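N-acetylmuramoyl-L-alanine amidase (Peptoclostridium difficile, PDB 4RN7) probably cleaves the amide bond between N-acetylmuramic acid and L-alanine in cell-wall peptidoglycan, this chain being its zinc-binding amidase domain. Local coordinates at residues F7-D16 against Y60-A70; S21-L31 against L152-I162. All blocks are in the same frame, centred on the assembly; numbering follows the deposited sequence. Where two conformers were deposited one is given.

Interaction 1. Residues F7-D16 against Y60-A70. With ZN (zinc ion), chain B.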
loop_
_atom_site.group_PDB
_atom_site.type_symbol
_atom_site.label_atom_id
_atom_site.label_comp_id
_atom_site.label_asym_id
_atom_site.label_seq_id
_atom_site.Cartn_x
_atom_site.Cartn_y
_atom_site.Cartn_z
ATOM N N PHE A 7 -4.545 1.412 9.374
ATOM C CA PHE A 7 -3.414 2.337 9.326
ATOM C C PHE A 7 -2.859 2.327 7.906
ATOM O O PHE A 7 -2.444 1.272 7.405
ATOM C CB PHE A 7 -2.340 1.902 10.318
ATOM C CG PHE A 7 -1.201 2.883 10.470
ATOM C CD1 PHE A 7 -0.111 2.841 9.611
ATOM C CD2 PHE A 7 -1.217 3.837 11.483
ATOM C CE1 PHE A 7 0.938 3.726 9.747
ATOM C CE2 PHE A 7 -0.163 4.726 11.623
ATOM C CZ PHE A 7 0.912 4.670 10.759
ATOM N N ILE A 8 -2.863 3.491 7.256
ATOM C CA ILE A 8 -2.375 3.599 5.880
ATOM C C ILE A 8 -1.007 4.285 5.911
ATOM O O ILE A 8 -0.859 5.349 6.500
ATOM C CB ILE A 8 -3.316 4.434 5.007
ATOM C CG1 ILE A 8 -4.711 3.804 4.943
ATOM C CG2 ILE A 8 -2.749 4.579 3.592
ATOM C CD1 ILE A 8 -4.729 2.388 4.371
ATOM N N ASP A 9 -0.015 3.665 5.276
ATOM C CA ASP A 9 1.349 4.184 5.284
ATOM C C ASP A 9 1.825 4.507 3.858
ATOM O O ASP A 9 2.272 3.621 3.124
ATOM C CB ASP A 9 2.290 3.153 5.911
ATOM C CG ASP A 9 3.743 3.572 5.829
ATOM O OD1 ASP A 9 4.060 4.730 6.207
ATOM O OD2 ASP A 9 4.582 2.762 5.376
ATOM N N PRO A 10 1.729 5.781 3.450
ATOM C CA PRO A 10 2.243 6.135 2.123
ATOM C C PRO A 10 3.774 6.139 2.153
ATOM O O PRO A 10 4.367 6.949 2.860
ATOM C CB PRO A 10 1.715 7.563 1.888
ATOM C CG PRO A 10 0.838 7.909 3.113
ATOM C CD PRO A 10 1.230 6.949 4.204
ATOM N N GLY A 11 4.405 5.246 1.395
ATOM C CA GLY A 11 5.836 5.059 1.504
ATOM C C GLY A 11 6.631 6.303 1.181
ATOM O O GLY A 11 6.208 7.137 0.369
ATOM N N HIS A 12 7.789 6.418 1.820
ATOM C CA HIS A 12 8.723 7.514 1.570
ATOM C C HIS A 12 8.128 8.865 1.980
ATOM O O HIS A 12 7.129 8.908 2.700
ATOM C CB HIS A 12 9.193 7.470 0.108
ATOM C CG HIS A 12 9.651 6.107 -0.319
ATOM N ND1 HIS A 12 10.911 5.630 -0.044
ATOM C CD2 HIS A 12 9.008 5.113 -0.979
ATOM C CE1 HIS A 12 11.038 4.406 -0.530
ATOM N NE2 HIS A 12 9.890 4.064 -1.083
ATOM N N GLY A 13 8.740 9.969 1.560
ATOM C CA GLY A 13 8.276 11.271 2.006
ATOM C C GLY A 13 9.421 12.196 2.348
ATOM O O GLY A 13 10.479 11.744 2.811
ATOM N N GLY A 14 9.212 13.491 2.118
ATOM C CA GLY A 14 10.200 14.497 2.441
ATOM C C GLY A 14 11.477 14.245 1.676
ATOM O O GLY A 14 11.455 14.053 0.455
ATOM N N ASN A 15 12.592 14.221 2.396
ATOM C CA ASN A 15 13.890 13.991 1.780
ATOM C C ASN A 15 14.017 12.629 1.089
ATOM O O ASN A 15 14.868 12.448 0.211
ATOM C CB ASN A 15 14.996 14.168 2.822
ATOM C CG ASN A 15 16.368 14.292 2.197
ATOM O OD1 ASN A 15 16.737 15.352 1.691
ATOM N ND2 ASN A 15 17.135 13.208 2.232
ATOM N N ASP A 16 13.182 11.672 1.485
ATOM C CA ASP A 16 13.199 10.357 0.860
ATOM C C ASP A 16 12.211 10.330 -0.302
ATOM O O ASP A 16 11.019 10.128 -0.104
ATOM C CB ASP A 16 12.868 9.254 1.875
ATOM C CG ASP A 16 12.808 7.866 1.236
ATOM O OD1 ASP A 16 13.240 7.709 0.076
ATOM O OD2 ASP A 16 12.340 6.919 1.897
ATOM N N TYR A 60 9.030 13.582 5.936
ATOM C CA TYR A 60 9.928 12.445 6.126
ATOM C C TYR A 60 9.517 11.668 7.373
ATOM O O TYR A 60 9.346 12.262 8.448
ATOM C CB TYR A 60 11.387 12.911 6.280
ATOM C CG TYR A 60 12.329 11.758 6.552
ATOM C CD1 TYR A 60 12.594 11.337 7.850
ATOM C CD2 TYR A 60 12.928 11.067 5.507
ATOM C CE1 TYR A 60 13.435 10.269 8.097
ATOM C CE2 TYR A 60 13.766 10.000 5.746
ATOM C CZ TYR A 60 14.016 9.602 7.037
ATOM O OH TYR A 60 14.858 8.538 7.262
ATOM N N ILE A 61 9.379 10.349 7.245
ATOM C CA ILE A 61 9.183 9.489 8.410
ATOM C C ILE A 61 10.058 8.236 8.322
ATOM O O ILE A 61 10.006 7.513 7.322
ATOM C CB ILE A 61 7.721 9.058 8.556
ATOM C CG1 ILE A 61 6.794 10.276 8.548
ATOM C CG2 ILE A 61 7.526 8.234 9.824
ATOM C CD1 ILE A 61 5.355 9.905 8.695
ATOM N N SER A 62 10.863 7.982 9.358
ATOM C CA SER A 62 11.734 6.800 9.351
ATOM C C SER A 62 10.927 5.498 9.391
ATOM O O SER A 62 9.756 5.505 9.776
ATOM C CB SER A 62 12.707 6.834 10.522
ATOM O OG SER A 62 12.051 6.549 11.748
ATOM N N LEU A 63 11.536 4.380 8.991
ATOM C CA LEU A 63 10.822 3.101 9.016
ATOM C C LEU A 63 10.437 2.723 10.445
ATOM O O LEU A 63 9.313 2.270 10.688
ATOM C CB LEU A 63 11.668 1.982 8.395
ATOM C CG LEU A 63 12.070 2.231 6.948
ATOM C CD1 LEU A 63 12.876 1.058 6.399
ATOM C CD2 LEU A 63 10.830 2.474 6.117
ATOM N N LYS A 64 11.369 2.916 11.376
ATOM C CA LYS A 64 11.127 2.634 12.783
ATOM C C LYS A 64 9.910 3.423 13.258
ATOM O O LYS A 64 9.014 2.872 13.904
ATOM C CB LYS A 64 12.354 2.990 13.621
ATOM C CG LYS A 64 12.164 2.777 15.120
ATOM C CD LYS A 64 13.449 3.036 15.878
ATOM C CE LYS A 64 13.278 2.743 17.359
ATOM N NZ LYS A 64 14.492 3.093 18.129
ATOM N N ASP A 65 9.866 4.706 12.911
ATOM C CA ASP A 65 8.760 5.559 13.339
ATOM C C ASP A 65 7.411 5.109 12.771
ATOM O O ASP A 65 6.397 5.200 13.460
ATOM C CB ASP A 65 9.034 7.032 13.008
ATOM C CG ASP A 65 9.949 7.703 14.022
ATOM O OD1 ASP A 65 10.408 7.028 14.977
ATOM O OD2 ASP A 65 10.226 8.921 13.878
ATOM N N ARG A 66 7.380 4.633 11.523
ATOM C CA ARG A 66 6.116 4.174 10.943
ATOM C C ARG A 66 5.544 2.996 11.717
ATOM O O ARG A 66 4.340 2.948 11.988
ATOM C CB ARG A 66 6.285 3.812 9.464
ATOM C CG ARG A 66 6.637 5.020 8.618
ATOM C CD ARG A 66 7.186 4.652 7.248
ATOM N NE ARG A 66 7.770 5.825 6.595
ATOM C CZ ARG A 66 7.215 6.483 5.577
ATOM N NH1 ARG A 66 6.052 6.085 5.066
ATOM N NH2 ARG A 66 7.834 7.544 5.064
ATOM N N ALA A 67 6.404 2.054 12.092
ATOM C CA ALA A 67 5.946 0.895 12.852
ATOM C C ALA A 67 5.497 1.330 14.245
ATOM O O ALA A 67 4.516 0.818 14.782
ATOM C CB ALA A 67 7.041 -0.168 12.940
ATOM N N ILE A 68 6.204 2.288 14.831
ATOM C CA ILE A 68 5.800 2.804 16.132
ATOM C C ILE A 68 4.424 3.465 16.040
ATOM O O ILE A 68 3.542 3.178 16.857
ATOM C CB ILE A 68 6.839 3.784 16.703
ATOM C CG1 ILE A 68 8.082 3.021 17.179
ATOM C CG2 ILE A 68 6.263 4.590 17.878
ATOM C CD1 ILE A 68 9.223 3.923 17.584
ATOM N N LEU A 69 4.232 4.331 15.047
ATOM C CA LEU A 69 2.941 4.992 14.859
ATOM C C LEU A 69 1.825 3.971 14.663
ATOM O O LEU A 69 0.766 4.093 15.276
ATOM C CB LEU A 69 2.979 5.947 13.654
ATOM C CG LEU A 69 3.880 7.171 13.827
ATOM C CD1 LEU A 69 4.091 7.879 12.489
ATOM C CD2 LEU A 69 3.315 8.125 14.891
ATOM N N ALA A 70 2.063 2.976 13.808
ATOM C CA ALA A 70 1.070 1.929 13.571
ATOM C C ALA A 70 0.729 1.213 14.871
ATOM O O ALA A 70 -0.446 1.023 15.203
ATOM C CB ALA A 70 1.569 0.920 12.513
HETATM ZN ZN ZN B . 9.081 2.357 -2.057
HETATM O O HOH W 1 10.124 9.305 4.553
HETATM O O HOH W 2 11.017 6.311 4.718
#
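A buried arginine, Arg66 of helix 63-72, ties that helix to the end of strand 4-10 and to the loop carrying the zinc ligand His12, within the mixed α/β fold of the Amidase_3 family. Strand residues 7-10 and helix residues 63-70 run nearly antiparallel, their axes 165° apart. Extended from CG to NE, the Arg66 chain crosses the Asp9 side chain at about a right angle. Its NH1 reaches Asp9 OD1 at 2.7 Å, a salt bridge on the syn side of a carboxylate turned 72° from the guanidinium plane, and also gives a bond to Pro10 O. NH2 donates to His12 O at 2.8 Å, from above the carbonyl plane. Turned back on its own segment, the guanidinium grips Ile61 O side-on with NE and NH2, so bonds along its edge fix its rotation. Ser54 OG shares Asp9 OD1 with Arg66, and Ser80 OG bonds OD2. Earlier on the strand, Phe7, with CG anti to its backbone N (chi1 -173°), lays one ring face on the helix backbone, Ala70 CA sitting 3.7 Å from the ring centroid. At the loop end, one water joins Gly13 O to Ile61 N, while His12 ND1 donates to Asp16 OD2 at 2.7 Å and His12 NE2 binds zinc at 2.1 Å.

Interaction 2. Residues S21-L31 against L152-I162; sequences SKTSNRYEKDL and LTTPSEEQKII. With ZN (zinc ion), chain B.
Leu31 and Leu152 meet through their CD1 methyls, 3.8 Å apart, in the close-packed, largely buried part of a contact between the start of helix 28-44 and the segment around helix 155-161. The two side chains cross at about a right angle. Leu31 CD1 also reaches Ile161 CG2 at 4.0 Å, and its other methyl, CD2, lies beside Ile162 CG2. The second branch of Leu152, CD2, rests against the backbone at the first turn of helix 28-44, 3.7 Å from Glu28 N. Leu83 of the central strand 77-84 touches Leu31, Leu152 and Ile161, so this apolar patch continues onto the sheet. The extended chain of Glu28 leads to the zinc of the amidase domain, which its OE2 binds at 2.1 Å; OE1 accepts from Thr19 N. Beside this patch lies a polar turn, buried at Ser21 and Glu158 and opening to solvent at Thr23. In the conformer given here, Ser21 OG accepts from the backbone N of Thr23 and of Ser24, making an ST turn and an ST motif, and the carboxylate of Glu158 reaches it from helix 155-161. With CG anti to the backbone N (chi1 170°) and the chain extended beyond it, Glu158 takes a bond from Thr23 OG1 to OE1, 2.7 Å, on the syn side. Arg26 NH1 adds a long, weak salt bridge to OE2, whose position is less certain. Ile162 CD1 lies over one face of that guanidinium, near its rim. At the exposed margin, where Thr23 is poorly ordered, its CG2 only grazes Pro155 CG at 4.1 Å.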
loop_
_atom_site.group_PDB
_atom_site.type_symbol
_atom_site.label_atom_id
_atom_site.label_comp_id
_atom_site.label_asym_id
_atom_site.label_seq_id
_atom_site.Cartn_x
_atom_site.Cartn_y
_atom_site.Cartn_z
ATOM N N SER A 21 11.150 8.690 -11.634
ATOM C CA SER A 21 10.981 8.439 -13.068
ATOM C C SER A 21 12.153 8.980 -13.874
ATOM O O SER A 21 12.578 10.117 -13.660
ATOM C CB SER A 21 9.690 9.084 -13.576
ATOM O OG SER A 21 9.723 9.223 -14.987
ATOM N N LYS A 22 12.664 8.178 -14.803
ATOM C CA LYS A 22 13.766 8.582 -15.670
ATOM C C LYS A 22 13.242 9.385 -16.853
ATOM O O LYS A 22 14.006 10.020 -17.579
ATOM C CB LYS A 22 14.512 7.347 -16.181
ATOM C CG LYS A 22 15.844 7.070 -15.486
ATOM C CD LYS A 22 16.434 5.735 -15.940
ATOM C CE LYS A 22 17.840 5.521 -15.399
ATOM N N THR A 23 11.927 9.352 -17.027
ATOM C CA THR A 23 11.263 10.009 -18.142
ATOM C C THR A 23 10.890 11.448 -17.798
ATOM O O THR A 23 11.070 12.361 -18.606
ATOM C CB THR A 23 9.953 9.267 -18.511
ATOM O OG1 THR A 23 8.950 9.527 -17.518
ATOM C CG2 THR A 23 10.186 7.766 -18.601
ATOM N N SER A 24 10.393 11.639 -16.579
ATOM C CA SER A 24 9.607 12.816 -16.245
ATOM C C SER A 24 9.955 13.416 -14.886
ATOM O O SER A 24 9.366 14.422 -14.484
ATOM C CB SER A 24 8.131 12.424 -16.245
ATOM O OG SER A 24 7.943 11.227 -15.508
ATOM N N ASN A 25 10.902 12.799 -14.186
ATOM C CA ASN A 25 11.260 13.223 -12.833
ATOM C C ASN A 25 10.039 13.421 -11.942
ATOM O O ASN A 25 9.828 14.491 -11.368
ATOM C CB ASN A 25 12.151 14.469 -12.859
ATOM C CG ASN A 25 13.523 14.186 -13.454
ATOM O OD1 ASN A 25 14.135 13.156 -13.165
ATOM N ND2 ASN A 25 14.008 15.093 -14.292
ATOM N N ARG A 26 9.210 12.387 -11.887
ATOM C CA ARG A 26 8.167 12.293 -10.888
ATOM C C ARG A 26 8.732 11.400 -9.809
ATOM O O ARG A 26 9.555 10.526 -10.105
ATOM C CB ARG A 26 6.916 11.653 -11.476
ATOM C CG ARG A 26 6.218 12.506 -12.516
ATOM C CD ARG A 26 4.839 11.950 -12.827
ATOM N NE ARG A 26 4.058 12.870 -13.647
ATOM C CZ ARG A 26 4.025 12.837 -14.974
ATOM N NH1 ARG A 26 4.723 11.924 -15.633
ATOM N NH2 ARG A 26 3.291 13.712 -15.646
ATOM N N TYR A 27 8.301 11.625 -8.568
ATOM C CA TYR A 27 8.810 10.871 -7.428
ATOM C C TYR A 27 7.774 9.929 -6.869
ATOM O O TYR A 27 6.625 10.318 -6.663
ATOM C CB TYR A 27 9.198 11.821 -6.296
ATOM C CG TYR A 27 10.194 12.864 -6.702
ATOM C CD1 TYR A 27 11.307 12.529 -7.456
ATOM C CD2 TYR A 27 10.016 14.191 -6.337
ATOM C CE1 TYR A 27 12.224 13.489 -7.835
ATOM C CE2 TYR A 27 10.928 15.158 -6.707
ATOM C CZ TYR A 27 12.027 14.801 -7.459
ATOM O OH TYR A 27 12.940 15.761 -7.830
ATOM N N GLU A 28 8.201 8.707 -6.567
ATOM C CA GLU A 28 7.353 7.737 -5.886
ATOM C C GLU A 28 6.668 8.309 -4.642
ATOM O O GLU A 28 5.487 8.056 -4.422
ATOM C CB GLU A 28 8.174 6.493 -5.511
ATOM C CG GLU A 28 7.438 5.524 -4.592
ATOM C CD GLU A 28 8.310 4.367 -4.141
ATOM O OE1 GLU A 28 9.466 4.262 -4.621
ATOM O OE2 GLU A 28 7.846 3.562 -3.304
ATOM N N LYS A 29 7.396 9.087 -3.839
ATOM C CA LYS A 29 6.817 9.628 -2.610
ATOM C C LYS A 29 5.508 10.368 -2.875
ATOM O O LYS A 29 4.570 10.276 -2.077
ATOM C CB LYS A 29 7.800 10.550 -1.865
ATOM C CG LYS A 29 8.215 11.809 -2.641
ATOM C CD LYS A 29 8.853 12.847 -1.691
ATOM C CE LYS A 29 9.146 14.156 -2.421
ATOM N NZ LYS A 29 9.764 15.202 -1.536
ATOM N N ASP A 30 5.440 11.086 -3.995
ATOM C CA ASP A 30 4.285 11.931 -4.268
ATOM C C ASP A 30 3.118 11.092 -4.769
ATOM O O ASP A 30 1.959 11.324 -4.411
ATOM C CB ASP A 30 4.631 12.993 -5.310
ATOM C CG ASP A 30 5.596 14.029 -4.790
ATOM O OD1 ASP A 30 5.500 14.407 -3.598
ATOM O OD2 ASP A 30 6.454 14.468 -5.580
ATOM N N LEU A 31 3.427 10.109 -5.605
ATOM C CA LEU A 31 2.399 9.238 -6.144
ATOM C C LEU A 31 1.841 8.318 -5.058
ATOM O O LEU A 31 0.635 8.044 -5.012
ATOM C CB LEU A 31 2.973 8.439 -7.313
ATOM C CG LEU A 31 3.453 9.361 -8.434
ATOM C CD1 LEU A 31 4.343 8.637 -9.454
ATOM C CD2 LEU A 31 2.245 9.978 -9.124
ATOM N N LEU A 152 7.270 2.110 -11.329
ATOM C CA LEU A 152 7.445 3.486 -11.778
ATOM C C LEU A 152 8.584 3.597 -12.780
ATOM O O LEU A 152 8.633 4.535 -13.575
ATOM C CB LEU A 152 7.691 4.423 -10.588
ATOM C CG LEU A 152 7.859 5.900 -10.955
ATOM C CD1 LEU A 152 6.602 6.432 -11.614
ATOM C CD2 LEU A 152 8.182 6.701 -9.699
ATOM N N THR A 153 9.491 2.624 -12.761
ATOM C CA THR A 153 10.614 2.587 -13.702
ATOM C C THR A 153 10.258 2.138 -15.138
ATOM O O THR A 153 11.094 2.209 -16.044
ATOM C CB THR A 153 11.781 1.728 -13.141
ATOM O OG1 THR A 153 11.288 0.443 -12.717
ATOM C CG2 THR A 153 12.433 2.439 -11.955
ATOM N N THR A 154 9.023 1.683 -15.333
ATOM C CA THR A 154 8.548 1.244 -16.649
ATOM C C THR A 154 7.581 2.300 -17.177
ATOM O O THR A 154 6.531 2.539 -16.569
ATOM C CB THR A 154 7.833 -0.110 -16.547
ATOM O OG1 THR A 154 8.757 -1.100 -16.085
ATOM C CG2 THR A 154 7.308 -0.542 -17.914
ATOM N N PRO A 155 7.949 2.961 -18.283
ATOM C CA PRO A 155 7.154 4.072 -18.823
ATOM C C PRO A 155 5.661 3.775 -18.986
ATOM O O PRO A 155 4.866 4.626 -18.612
ATOM C CB PRO A 155 7.805 4.337 -20.177
ATOM C CG PRO A 155 9.249 3.992 -19.952
ATOM C CD PRO A 155 9.198 2.767 -19.046
ATOM N N SER A 156 5.276 2.620 -19.533
ATOM C CA SER A 156 3.847 2.285 -19.572
ATOM C C SER A 156 3.167 2.301 -18.189
ATOM O O SER A 156 2.040 2.800 -18.050
ATOM C CB SER A 156 3.614 0.936 -20.273
ATOM O OG SER A 156 4.055 -0.143 -19.459
ATOM N N GLU A 157 3.846 1.780 -17.163
ATOM C CA GLU A 157 3.255 1.675 -15.836
ATOM C C GLU A 157 3.109 3.071 -15.248
ATOM O O GLU A 157 2.120 3.383 -14.583
ATOM C CB GLU A 157 4.168 0.879 -14.908
ATOM C CG GLU A 157 4.342 -0.571 -15.251
ATOM C CD GLU A 157 3.211 -1.402 -14.722
ATOM O OE1 GLU A 157 3.265 -1.790 -13.531
ATOM O OE2 GLU A 157 2.270 -1.656 -15.499
ATOM N N GLU A 158 4.118 3.901 -15.482
ATOM C CA GLU A 158 4.085 5.277 -15.004
ATOM C C GLU A 158 2.857 6.017 -15.563
ATOM O O GLU A 158 2.201 6.758 -14.834
ATOM C CB GLU A 158 5.378 5.997 -15.380
ATOM C CG GLU A 158 5.338 7.500 -15.123
ATOM C CD GLU A 158 6.618 8.199 -15.520
ATOM O OE1 GLU A 158 7.372 7.639 -16.344
ATOM O OE2 GLU A 158 6.861 9.311 -15.010
ATOM N N GLN A 159 2.517 5.785 -16.830
ATOM C CA GLN A 159 1.355 6.458 -17.420
ATOM C C GLN A 159 0.046 6.052 -16.750
ATOM O O GLN A 159 -0.912 6.831 -16.725
ATOM C CB GLN A 159 1.269 6.212 -18.926
ATOM C CG GLN A 159 2.339 6.943 -19.728
ATOM C CD GLN A 159 2.330 8.448 -19.492
ATOM O OE1 GLN A 159 1.292 9.104 -19.594
ATOM N NE2 GLN A 159 3.495 9.001 -19.195
ATOM N N LYS A 160 0.002 4.830 -16.222
ATOM C CA LYS A 160 -1.141 4.394 -15.414
ATOM C C LYS A 160 -1.094 4.975 -14.012
ATOM O O LYS A 160 -2.084 5.514 -13.536
ATOM C CB LYS A 160 -1.182 2.866 -15.321
ATOM C CG LYS A 160 -1.464 2.183 -16.659
ATOM C CD LYS A 160 -1.413 0.678 -16.503
ATOM C CE LYS A 160 -1.770 -0.027 -17.804
ATOM N NZ LYS A 160 -0.824 0.250 -18.937
ATOM N N ILE A 161 0.048 4.828 -13.348
ATOM C CA ILE A 161 0.214 5.271 -11.960
ATOM C C ILE A 161 -0.147 6.744 -11.772
ATOM O O ILE A 161 -0.712 7.124 -10.737
ATOM C CB ILE A 161 1.654 5.009 -11.475
ATOM C CG1 ILE A 161 1.923 3.501 -11.417
ATOM C CG2 ILE A 161 1.879 5.590 -10.072
ATOM C CD1 ILE A 161 3.413 3.131 -11.360
ATOM N N ILE A 162 0.160 7.579 -12.762
ATOM C CA ILE A 162 -0.130 9.019 -12.640
ATOM C C ILE A 162 -1.584 9.385 -12.930
ATOM O O ILE A 162 -2.019 10.507 -12.655
ATOM C CB ILE A 162 0.773 9.872 -13.557
ATOM C CG1 ILE A 162 0.458 9.624 -15.039
ATOM C CG2 ILE A 162 2.232 9.612 -13.240
ATOM C CD1 ILE A 162 1.356 10.401 -16.015
HETATM ZN ZN ZN B . 9.081 2.357 -2.057
#

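Interactions 1 and 2 have centres 20 Å apart, yet both reach the same zinc: His12 comes from 7-16 and Glu28 from 21-31, and His82 of strand 77-84 completes the protein ligands. His12 CD2 and Glu28 OE2 lie 3.0 Å apart beside the metal. A second meeting point is Lys29, next to Glu28 in sequence, whose NZ is 2.9 Å from Gly14 O, a probable hydrogen bond, and which also forms a salt bridge with Asp58. The segments alternate along the chain: 21-31 follows the His12 loop, then 60-70 packs against 7-16 and 152-162 packs against 21-31. The segments that carry His12 and Glu28 are thus each packed against a separate, later part of the chain.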